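Local coordinates for protein putative non-ribosomal peptide synthetase (PDB 6M7L) that probably acts as a condensation-like X domain of a glycopeptide-type peptide synthetase, recruiting cytochrome P450 enzymes rather than forming peptide bonds, at residues Arg30-Leu33 with Leu34-Gly38; Asp92-Thr95 with Gly96-Pro99; Leu114-Arg117 with Ala118-Phe122; Ala152-Glu155 with Glu156-Asp159. All blocks are in the same frame, centred on the assembly; numbering follows the deposited sequence.

Contact 1: Arg30-Leu33 with Leu34-Gly38; sequences RMWL and LSRIG
Leu34 lays its CD1 methyl over one face of the Arg30 guanidinium, 3.4 Å from NH1, where the two side chains slant across each other on the last turn of helix 26-34. Arg30 reaches this place because its CG stands anti to the backbone N (chi1 -170°) and its chain runs extended to NE; NH1 also forms a salt bridge with Glu407. Farther on, Arg36 folds back, bent at chi2 and chi3, and its CG passes over a face of the Trp32 indole, 4.3 Å from CZ3. Its NH2 pairs with Asp123, while Trp32 NE1 donates to the carbonyl of Phe79. At the backbone, Ser35 OG donates to Trp32 O at 2.7 Å, and Leu34 N makes an almost straight bond to Arg30 O (3.0 Å). The N-H of Ser35 is shared weakly between Met31 O and Trp32 O. With an alanine at Ser35, the Trp32 carbonyl would probably lose its hydroxyl mate and keep only a weak backbone bond from this residue. The chemistry suits a helix end: the serine hydroxyl supplements its own poorly aimed N-H, while Arg36 lends its aliphatic stem, Arg30 its guanidinium face, and both pair with acids outside the turn.

Contact 2: Asp92-Thr95 with Gly96-Pro99; sequences DAET and GRPP
Glu94 and Arg97 meet because both chains bend toward the same side of a tight turn. Glu94 has CG anti to its backbone N, then kinks at chi2 (52°), which curls the carboxylate round toward Arg97. The arginine has CG between its own backbone N and carbonyl carbon (chi1 71°), and a second bend at chi3 turns its head. The two side chains therefore lie side by side, pointing the same way, with carboxylate and guanidinium planes 47° apart. Glu94 OE1 sits over a face of the guanidinium near its rim, 3.9 Å from NE and 3.8 Å from CD. It is a long salt bridge of charges alone, since no N-H is aimed at the oxygen.

The backbone makes a type II beta turn from Glu94 to Arg97, closed by Arg97 N donating to Glu94 O (3.0 Å). Gly96 holds the third position with a positive phi, a conformation in which a CB would collide with the carbonyl oxygen of Thr95. The aliphatic start of Arg97 also packs on the turn, its CB 3.5 Å from Ala93 O, and the side chain touches Ala66 of helix 58-71. Beyond it, Pro98 rests on Leu65 and Trp130, and the backbone of Pro99 bonds with Ala132, so the turn leads straight into strand 100-102 at the edge of a sheet.

Gly96 and the Arg97 N to Glu94 O bond suit the shape of this surface turn. The attraction of the loosely paired charges would probably be partly screened by solvent, so it is likely only to bias the two side chains toward each other.

Contact 3: Leu114-Arg117 with Ala118-Phe122; sequences LADR and AGRPF
Arg117 and Arg120 stack their guanidinium groups face to face at the end of helix 110-119, with centres 3.8 Å apart and planes only 9° from parallel. The side chains run alongside each other and point the same way. Arg117 bends at chi2, which sets its CD over the centre of the Arg120 guanidinium, 3.7 Å from CZ, and leaves the two NH2 atoms 3.3 Å apart. Arg120 arrives by an extended chain from the first residue to leave the helical conformation, its CG passing 3.3 Å from Asp116 O.

Such close like charges are bridged by Asp116. Its OD2 takes a hydrogen bond from Arg117 NH2 (2.6 Å), meeting it nearly along its own C-O axis, and forms a salt bridge with Arg120 NE (3.4 Å). The carboxylate stands almost perpendicular to the Arg120 plane, at 89°. Arg117 NH1 adds a salt bridge to Glu101, a second acid for the buried arginine.

Ala118 is the third participant. Its N donates to Leu114 O (2.9 Å), and its small methyl lies close to that oxygen while fitting against Met401 of a loop and Arg47 of strand 45-53. The helix belongs to the beta-alpha-beta unit of strands 100-102 and 130-136, and Arg131 of the latter donates to the carbonyls of both Arg117 and Arg120.

The acids would probably offset much of the repulsion between the stacked arginines, so a flat cationic pair can lie at the helix end. Arg131 satisfies the carbonyl of Arg117, which lacks a further helical N-H, and that of Arg120 just beyond.

Contact 4: Ala152-Glu155 with Glu156-Asp159; sequences AADE and ESVD
Asp154 N-caps helix 155-172 and receives two donors from Ser157 on one oxygen. By position it is the aspartate of the HHxxxDG motif of condensation domains, a residue usually regarded as structural; here the second histidine, usually held to be the catalytic one, is an arginine and the closing glycine is Glu155.

From CB, the side chain turns so that CG lies between the backbone N and the carbonyl carbon (chi1 60°), which swings the carboxylate over the first turn. CG comes 3.5 Å from Glu156 OE1. OD1 then takes the bond from Ser157 OG at 2.6 Å and, from the opposite face of the carboxylate, the capping bond from Ser157 N at 2.8 Å; it also forms a salt bridge with Arg301. OD2 lies 3.2 Å from Glu156 OE1, the two carboxylates turned 83° apart. This like-charge approach is probably eased by Arg301 and by other neighbours: Glu156 OE2 pairs with Arg298, and OD2 receives a weak bond from Phe315 N.

A leucine at Asp154 would probably leave Ser157 N with just the weak bond to the cap residue's carbonyl, Ser157 OG without its acceptor there, and Arg301 without this carboxylate mate. Serine suits the third helical position, being short enough to offer N-H and hydroxyl to the same oxygen. Its OG also accepts from Gly313 N, and its CB touches Ala153 CB at 3.7 Å.

Contact 2 is the surface member, a turn leading to edge strand 100-102, while contacts 1, 3 and 4 are partly buried and contact 4 lies deepest, its centre about 9 Å from the centre of the chain. Contacts 1 and 3 both finish helices and touch each other, Gly38 C lying 4.2 Å from Pro121 CG; contact 4 instead starts one. Contacts 2 and 3 serve the same unit, since strand 100-102 and helix 110-119 follow one another in it. The chemistry differs with place: a long ion pair outside, arginines paired with outside acids in contact 1 and stacked around a shared aspartate in contact 3, and a directed carboxylate cap with hydroxyl support nearer the centre.

Contact 1: Arg30-Leu33 with Leu34-Gly38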
loop_
_atom_site.group_PDB
_atom_site.type_symbol
_atom_site.label_atom_id
_atom_site.label_comp_id
_atom_site.label_asym_id
_atom_site.label_seq_id
_atom_site.Cartn_x
_atom_site.Cartn_y
_atom_site.Cartn_z
ATOM N N ARG A 30 12.416 -27.629 -6.267
ATOM C CA ARG A 30 13.718 -27.087 -6.641
ATOM C C ARG A 30 14.360 -26.340 -5.479
ATOM O O ARG A 30 15.571 -26.454 -5.254
ATOM C CB ARG A 30 13.579 -26.177 -7.858
ATOM C CG ARG A 30 14.912 -25.763 -8.452
ATOM C CD ARG A 30 14.747 -25.056 -9.784
ATOM N NE ARG A 30 16.039 -24.665 -10.332
ATOM C CZ ARG A 30 16.678 -23.547 -10.008
ATOM N NH1 ARG A 30 16.139 -22.701 -9.140
ATOM N NH2 ARG A 30 17.856 -23.272 -10.551
ATOM N N MET A 31 13.564 -25.579 -4.724
ATOM C CA MET A 31 14.112 -24.837 -3.593
ATOM C C MET A 31 14.663 -25.776 -2.532
ATOM O O MET A 31 15.713 -25.504 -1.938
ATOM C CB MET A 31 13.046 -23.920 -2.993
ATOM C CG MET A 31 12.611 -22.784 -3.904
ATOM S SD MET A 31 14.005 -21.813 -4.494
ATOM C CE MET A 31 14.800 -21.442 -2.937
ATOM N N TRP A 32 13.967 -26.885 -2.274
ATOM C CA TRP A 32 14.449 -27.847 -1.290
ATOM C C TRP A 32 15.791 -28.430 -1.714
ATOM O O TRP A 32 16.728 -28.517 -0.911
ATOM C CB TRP A 32 13.413 -28.954 -1.091
ATOM C CG TRP A 32 13.721 -29.863 0.058
ATOM C CD1 TRP A 32 13.305 -29.719 1.349
ATOM C CD2 TRP A 32 14.517 -31.054 0.024
ATOM N NE1 TRP A 32 13.789 -30.747 2.122
ATOM C CE2 TRP A 32 14.537 -31.580 1.332
ATOM C CE3 TRP A 32 15.215 -31.728 -0.985
ATOM C CZ2 TRP A 32 15.228 -32.748 1.658
ATOM C CZ3 TRP A 32 15.898 -32.887 -0.659
ATOM C CH2 TRP A 32 15.899 -33.385 0.650
ATOM N N LEU A 33 15.905 -28.823 -2.985
ATOM C CA LEU A 33 17.144 -29.411 -3.482
ATOM C C LEU A 33 18.305 -28.431 -3.363
ATOM O O LEU A 33 19.356 -28.762 -2.801
ATOM C CB LEU A 33 16.958 -29.866 -4.931
ATOM C CG LEU A 33 16.024 -31.064 -5.121
ATOM C CD1 LEU A 33 15.720 -31.294 -6.588
ATOM C CD2 LEU A 33 16.627 -32.310 -4.497
ATOM N N LEU A 34 18.128 -27.207 -3.869
ATOM C CA LEU A 34 19.189 -26.211 -3.793
ATOM C C LEU A 34 19.493 -25.773 -2.368
ATOM O O LEU A 34 20.526 -25.130 -2.147
ATOM C CB LEU A 34 18.830 -24.988 -4.634
ATOM C CG LEU A 34 18.547 -25.224 -6.116
ATOM C CD1 LEU A 34 18.295 -23.898 -6.817
ATOM C CD2 LEU A 34 19.688 -25.981 -6.779
ATOM N N SER A 35 18.631 -26.092 -1.402
ATOM C CA SER A 35 18.912 -25.769 -0.010
ATOM C C SER A 35 19.952 -26.693 0.608
ATOM O O SER A 35 20.469 -26.385 1.686
ATOM C CB SER A 35 17.627 -25.824 0.822
ATOM O OG SER A 35 17.415 -27.123 1.349
ATOM N N ARG A 36 20.265 -27.811 -0.042
ATOM C CA ARG A 36 21.242 -28.763 0.479
ATOM C C ARG A 36 22.580 -28.554 -0.230
ATOM O O ARG A 36 23.033 -29.377 -1.023
ATOM C CB ARG A 36 20.736 -30.194 0.300
ATOM C CG ARG A 36 19.225 -30.359 0.385
ATOM C CD ARG A 36 18.703 -30.098 1.787
ATOM N NE ARG A 36 19.193 -31.075 2.754
ATOM C CZ ARG A 36 19.024 -30.972 4.070
ATOM N NH1 ARG A 36 19.504 -31.910 4.878
ATOM N NH2 ARG A 36 18.380 -29.932 4.580
ATOM N N ILE A 37 23.210 -27.415 0.061
ATOM C CA ILE A 37 24.448 -27.052 -0.624
ATOM C C ILE A 37 25.481 -26.518 0.366
ATOM O O ILE A 37 26.680 -26.778 0.220
ATOM C CB ILE A 37 24.171 -26.049 -1.760
ATOM C CG1 ILE A 37 23.439 -26.756 -2.904
ATOM C CG2 ILE A 37 25.459 -25.436 -2.272
ATOM C CD1 ILE A 37 23.306 -25.934 -4.164
ATOM N N GLY A 38 25.044 -25.779 1.376
ATOM C CA GLY A 38 25.899 -25.450 2.500
ATOM C C GLY A 38 26.185 -23.965 2.617
ATOM O O GLY A 38 25.752 -23.145 1.807
#

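Contact 2: Asp92-Thr95 with Gly96-Pro99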
loop_
_atom_site.group_PDB
_atom_site.type_symbol
_atom_site.label_atom_id
_atom_site.label_comp_id
_atom_site.label_asym_id
_atom_site.label_seq_id
_atom_site.Cartn_x
_atom_site.Cartn_y
_atom_site.Cartn_z
ATOM N N ASP A 92 1.980 -27.503 14.372
ATOM C CA ASP A 92 1.050 -26.582 15.005
ATOM C C ASP A 92 1.750 -25.249 15.270
ATOM O O ASP A 92 2.935 -25.069 14.975
ATOM C CB ASP A 92 0.470 -27.190 16.284
ATOM C CG ASP A 92 1.539 -27.621 17.274
ATOM O OD1 ASP A 92 2.736 -27.473 16.968
ATOM O OD2 ASP A 92 1.180 -28.115 18.364
ATOM N N ALA A 93 1.005 -24.296 15.831
ATOM C CA ALA A 93 1.562 -22.965 16.046
ATOM C C ALA A 93 2.668 -22.983 17.095
ATOM O O ALA A 93 3.699 -22.321 16.925
ATOM C CB ALA A 93 0.455 -21.991 16.448
ATOM N N GLU A 94 2.482 -23.736 18.179
ATOM C CA GLU A 94 3.446 -23.730 19.273
ATOM C C GLU A 94 4.720 -24.468 18.878
ATOM O O GLU A 94 5.768 -23.841 18.691
ATOM C CB GLU A 94 2.838 -24.345 20.534
ATOM C CG GLU A 94 3.634 -24.061 21.798
ATOM C CD GLU A 94 3.916 -22.580 21.992
ATOM O OE1 GLU A 94 5.072 -22.229 22.313
ATOM O OE2 GLU A 94 2.984 -21.765 21.817
ATOM N N THR A 95 4.651 -25.793 18.760
ATOM C CA THR A 95 5.769 -26.552 18.207
ATOM C C THR A 95 5.874 -26.221 16.726
ATOM O O THR A 95 5.058 -26.675 15.921
ATOM C CB THR A 95 5.575 -28.050 18.420
ATOM O OG1 THR A 95 4.689 -28.566 17.417
ATOM C CG2 THR A 95 4.982 -28.324 19.794
ATOM N N GLY A 96 6.867 -25.422 16.360
ATOM C CA GLY A 96 6.936 -24.870 15.018
ATOM C C GLY A 96 6.822 -23.364 14.971
ATOM O O GLY A 96 6.751 -22.799 13.870
ATOM N N ARG A 97 6.774 -22.692 16.115
ATOM C CA ARG A 97 6.956 -21.253 16.135
ATOM C C ARG A 97 8.356 -20.926 15.618
ATOM O O ARG A 97 9.282 -21.731 15.760
ATOM C CB ARG A 97 6.771 -20.712 17.552
ATOM C CG ARG A 97 7.900 -21.088 18.502
ATOM C CD ARG A 97 7.629 -20.641 19.929
ATOM N NE ARG A 97 6.706 -19.513 19.993
ATOM C CZ ARG A 97 6.678 -18.628 20.985
ATOM N NH1 ARG A 97 7.538 -18.730 21.991
ATOM N NH2 ARG A 97 5.800 -17.635 20.967
ATOM N N PRO A 98 8.541 -19.761 14.994
ATOM C CA PRO A 98 9.869 -19.410 14.506
ATOM C C PRO A 98 10.805 -19.128 15.666
ATOM O O PRO A 98 10.379 -18.612 16.713
ATOM C CB PRO A 98 9.612 -18.144 13.671
ATOM C CG PRO A 98 8.434 -17.524 14.336
ATOM C CD PRO A 98 7.563 -18.690 14.734
ATOM N N PRO A 99 12.083 -19.469 15.537
ATOM C CA PRO A 99 13.052 -19.048 16.550
ATOM C C PRO A 99 13.254 -17.542 16.515
ATOM O O PRO A 99 13.118 -16.897 15.473
ATOM C CB PRO A 99 14.333 -19.795 16.158
ATOM C CG PRO A 99 14.154 -20.137 14.716
ATOM C CD PRO A 99 12.684 -20.345 14.516
#

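Contact 3: Leu114-Arg117 with Ala118-Phe122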
loop_
_atom_site.group_PDB
_atom_site.type_symbol
_atom_site.label_atom_id
_atom_site.label_comp_id
_atom_site.label_asym_id
_atom_site.label_seq_id
_atom_site.Cartn_x
_atom_site.Cartn_y
_atom_site.Cartn_z
ATOM N N LEU A 114 23.376 -8.540 9.970
ATOM C CA LEU A 114 22.238 -8.740 9.081
ATOM C C LEU A 114 22.603 -9.643 7.911
ATOM O O LEU A 114 21.833 -10.539 7.544
ATOM C CB LEU A 114 21.720 -7.393 8.577
ATOM C CG LEU A 114 21.019 -6.498 9.598
ATOM C CD1 LEU A 114 20.780 -5.116 9.010
ATOM C CD2 LEU A 114 19.706 -7.125 10.046
ATOM N N ALA A 115 23.778 -9.428 7.314
ATOM C CA ALA A 115 24.201 -10.266 6.197
ATOM C C ALA A 115 24.417 -11.708 6.637
ATOM O O ALA A 115 23.975 -12.643 5.959
ATOM C CB ALA A 115 25.475 -9.701 5.570
ATOM N N ASP A 116 25.090 -11.906 7.772
ATOM C CA ASP A 116 25.344 -13.256 8.260
ATOM C C ASP A 116 24.044 -13.980 8.586
ATOM O O ASP A 116 23.828 -15.118 8.155
ATOM C CB ASP A 116 26.252 -13.211 9.487
ATOM C CG ASP A 116 26.301 -14.535 10.218
ATOM O OD1 ASP A 116 26.964 -15.466 9.716
ATOM O OD2 ASP A 116 25.666 -14.650 11.287
ATOM N N ARG A 117 23.164 -13.334 9.357
ATOM C CA ARG A 117 21.918 -13.983 9.752
ATOM C C ARG A 117 21.008 -14.234 8.557
ATOM O O ARG A 117 20.256 -15.214 8.550
ATOM C CB ARG A 117 21.194 -13.142 10.803
ATOM C CG ARG A 117 21.979 -12.912 12.085
ATOM C CD ARG A 117 22.335 -14.217 12.781
ATOM N NE ARG A 117 22.775 -13.988 14.155
ATOM C CZ ARG A 117 24.036 -13.765 14.511
ATOM N NH1 ARG A 117 24.339 -13.564 15.787
ATOM N NH2 ARG A 117 24.994 -13.745 13.594
ATOM N N ALA A 118 21.059 -13.369 7.542
ATOM C CA ALA A 118 20.243 -13.591 6.354
ATOM C C ALA A 118 20.763 -14.758 5.527
ATOM O O ALA A 118 19.984 -15.414 4.826
ATOM C CB ALA A 118 20.188 -12.325 5.500
ATOM N N GLY A 119 22.063 -15.035 5.599
ATOM C CA GLY A 119 22.659 -16.103 4.826
ATOM C C GLY A 119 22.718 -17.452 5.500
ATOM O O GLY A 119 22.963 -18.452 4.819
ATOM N N ARG A 120 22.499 -17.509 6.812
ATOM C CA ARG A 120 22.580 -18.775 7.532
ATOM C C ARG A 120 21.620 -19.788 6.917
ATOM O O ARG A 120 20.423 -19.499 6.782
ATOM C CB ARG A 120 22.261 -18.587 9.015
ATOM C CG ARG A 120 23.364 -17.938 9.830
ATOM C CD ARG A 120 23.033 -17.974 11.312
ATOM N NE ARG A 120 24.165 -17.549 12.131
ATOM C CZ ARG A 120 24.125 -17.427 13.454
ATOM N NH1 ARG A 120 23.007 -17.698 14.114
ATOM N NH2 ARG A 120 25.205 -17.033 14.116
ATOM N N PRO A 121 22.095 -20.970 6.535
ATOM C CA PRO A 121 21.234 -21.922 5.828
ATOM C C PRO A 121 20.148 -22.489 6.729
ATOM O O PRO A 121 20.255 -22.504 7.957
ATOM C CB PRO A 121 22.207 -23.021 5.382
ATOM C CG PRO A 121 23.580 -22.406 5.496
ATOM C CD PRO A 121 23.483 -21.447 6.637
ATOM N N PHE A 122 19.083 -22.958 6.086
ATOM C CA PHE A 122 18.000 -23.659 6.758
ATOM C C PHE A 122 18.154 -25.162 6.556
ATOM O O PHE A 122 18.512 -25.621 5.468
ATOM C CB PHE A 122 16.633 -23.221 6.223
ATOM C CG PHE A 122 16.214 -21.842 6.646
ATOM C CD1 PHE A 122 16.478 -20.747 5.840
ATOM C CD2 PHE A 122 15.526 -21.645 7.832
ATOM C CE1 PHE A 122 16.081 -19.476 6.218
ATOM C CE2 PHE A 122 15.125 -20.375 8.215
ATOM C CZ PHE A 122 15.403 -19.290 7.407
#

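Contact 4: Ala152-Glu155 with Glu156-Asp159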
loop_
_atom_site.group_PDB
_atom_site.type_symbol
_atom_site.label_atom_id
_atom_site.label_comp_id
_atom_site.label_asym_id
_atom_site.label_seq_id
_atom_site.Cartn_x
_atom_site.Cartn_y
_atom_site.Cartn_z
ATOM N N ALA A 152 9.078 -21.194 1.088
ATOM C CA ALA A 152 7.867 -20.811 1.791
ATOM C C ALA A 152 7.398 -19.397 1.500
ATOM O O ALA A 152 6.229 -19.095 1.757
ATOM C CB ALA A 152 8.059 -20.950 3.306
ATOM N N ALA A 153 8.261 -18.530 0.977
ATOM C CA ALA A 153 7.928 -17.121 0.833
ATOM C C ALA A 153 8.581 -16.573 -0.425
ATOM O O ALA A 153 9.763 -16.832 -0.676
ATOM C CB ALA A 153 8.386 -16.328 2.063
ATOM N N ASP A 154 7.815 -15.823 -1.211
ATOM C CA ASP A 154 8.339 -15.157 -2.391
ATOM C C ASP A 154 8.616 -13.689 -2.062
ATOM O O ASP A 154 8.593 -13.277 -0.897
ATOM C CB ASP A 154 7.376 -15.323 -3.573
ATOM C CG ASP A 154 5.998 -14.731 -3.310
ATOM O OD1 ASP A 154 5.756 -14.208 -2.202
ATOM O OD2 ASP A 154 5.146 -14.793 -4.225
ATOM N N GLU A 155 8.890 -12.887 -3.094
ATOM C CA GLU A 155 9.160 -11.469 -2.873
ATOM C C GLU A 155 7.945 -10.775 -2.267
ATOM O O GLU A 155 8.063 -10.035 -1.282
ATOM C CB GLU A 155 9.566 -10.799 -4.186
ATOM C CG GLU A 155 10.414 -9.542 -4.009
ATOM C CD GLU A 155 10.398 -8.638 -5.232
ATOM O OE1 GLU A 155 9.399 -7.914 -5.425
ATOM O OE2 GLU A 155 11.382 -8.656 -6.004
ATOM N N GLU A 156 6.762 -11.017 -2.838
ATOM C CA GLU A 156 5.539 -10.393 -2.347
ATOM C C GLU A 156 5.180 -10.844 -0.938
ATOM O O GLU A 156 4.475 -10.117 -0.231
ATOM C CB GLU A 156 4.374 -10.692 -3.292
ATOM C CG GLU A 156 4.488 -10.042 -4.666
ATOM C CD GLU A 156 5.565 -10.672 -5.523
ATOM O OE1 GLU A 156 5.775 -11.898 -5.403
ATOM O OE2 GLU A 156 6.215 -9.944 -6.299
ATOM N N SER A 157 5.640 -12.026 -0.516
ATOM C CA SER A 157 5.329 -12.511 0.822
ATOM C C SER A 157 5.990 -11.678 1.909
ATOM O O SER A 157 5.505 -11.674 3.045
ATOM C CB SER A 157 5.750 -13.974 0.970
ATOM O OG SER A 157 4.914 -14.832 0.208
ATOM N N VAL A 158 7.085 -10.984 1.594
ATOM C CA VAL A 158 7.754 -10.156 2.595
ATOM C C VAL A 158 6.818 -9.057 3.073
ATOM O O VAL A 158 6.694 -8.799 4.276
ATOM C CB VAL A 158 9.063 -9.578 2.028
ATOM C CG1 VAL A 158 9.616 -8.506 2.951
ATOM C CG2 VAL A 158 10.078 -10.685 1.834
ATOM N N ASP A 159 6.137 -8.400 2.130
ATOM C CA ASP A 159 5.133 -7.404 2.484
ATOM C C ASP A 159 4.025 -8.022 3.329
ATOM O O ASP A 159 3.627 -7.462 4.358
ATOM C CB ASP A 159 4.563 -6.775 1.211
ATOM C CG ASP A 159 3.442 -5.801 1.492
ATOM O OD1 ASP A 159 3.635 -4.887 2.319
ATOM O OD2 ASP A 159 2.367 -5.945 0.875
#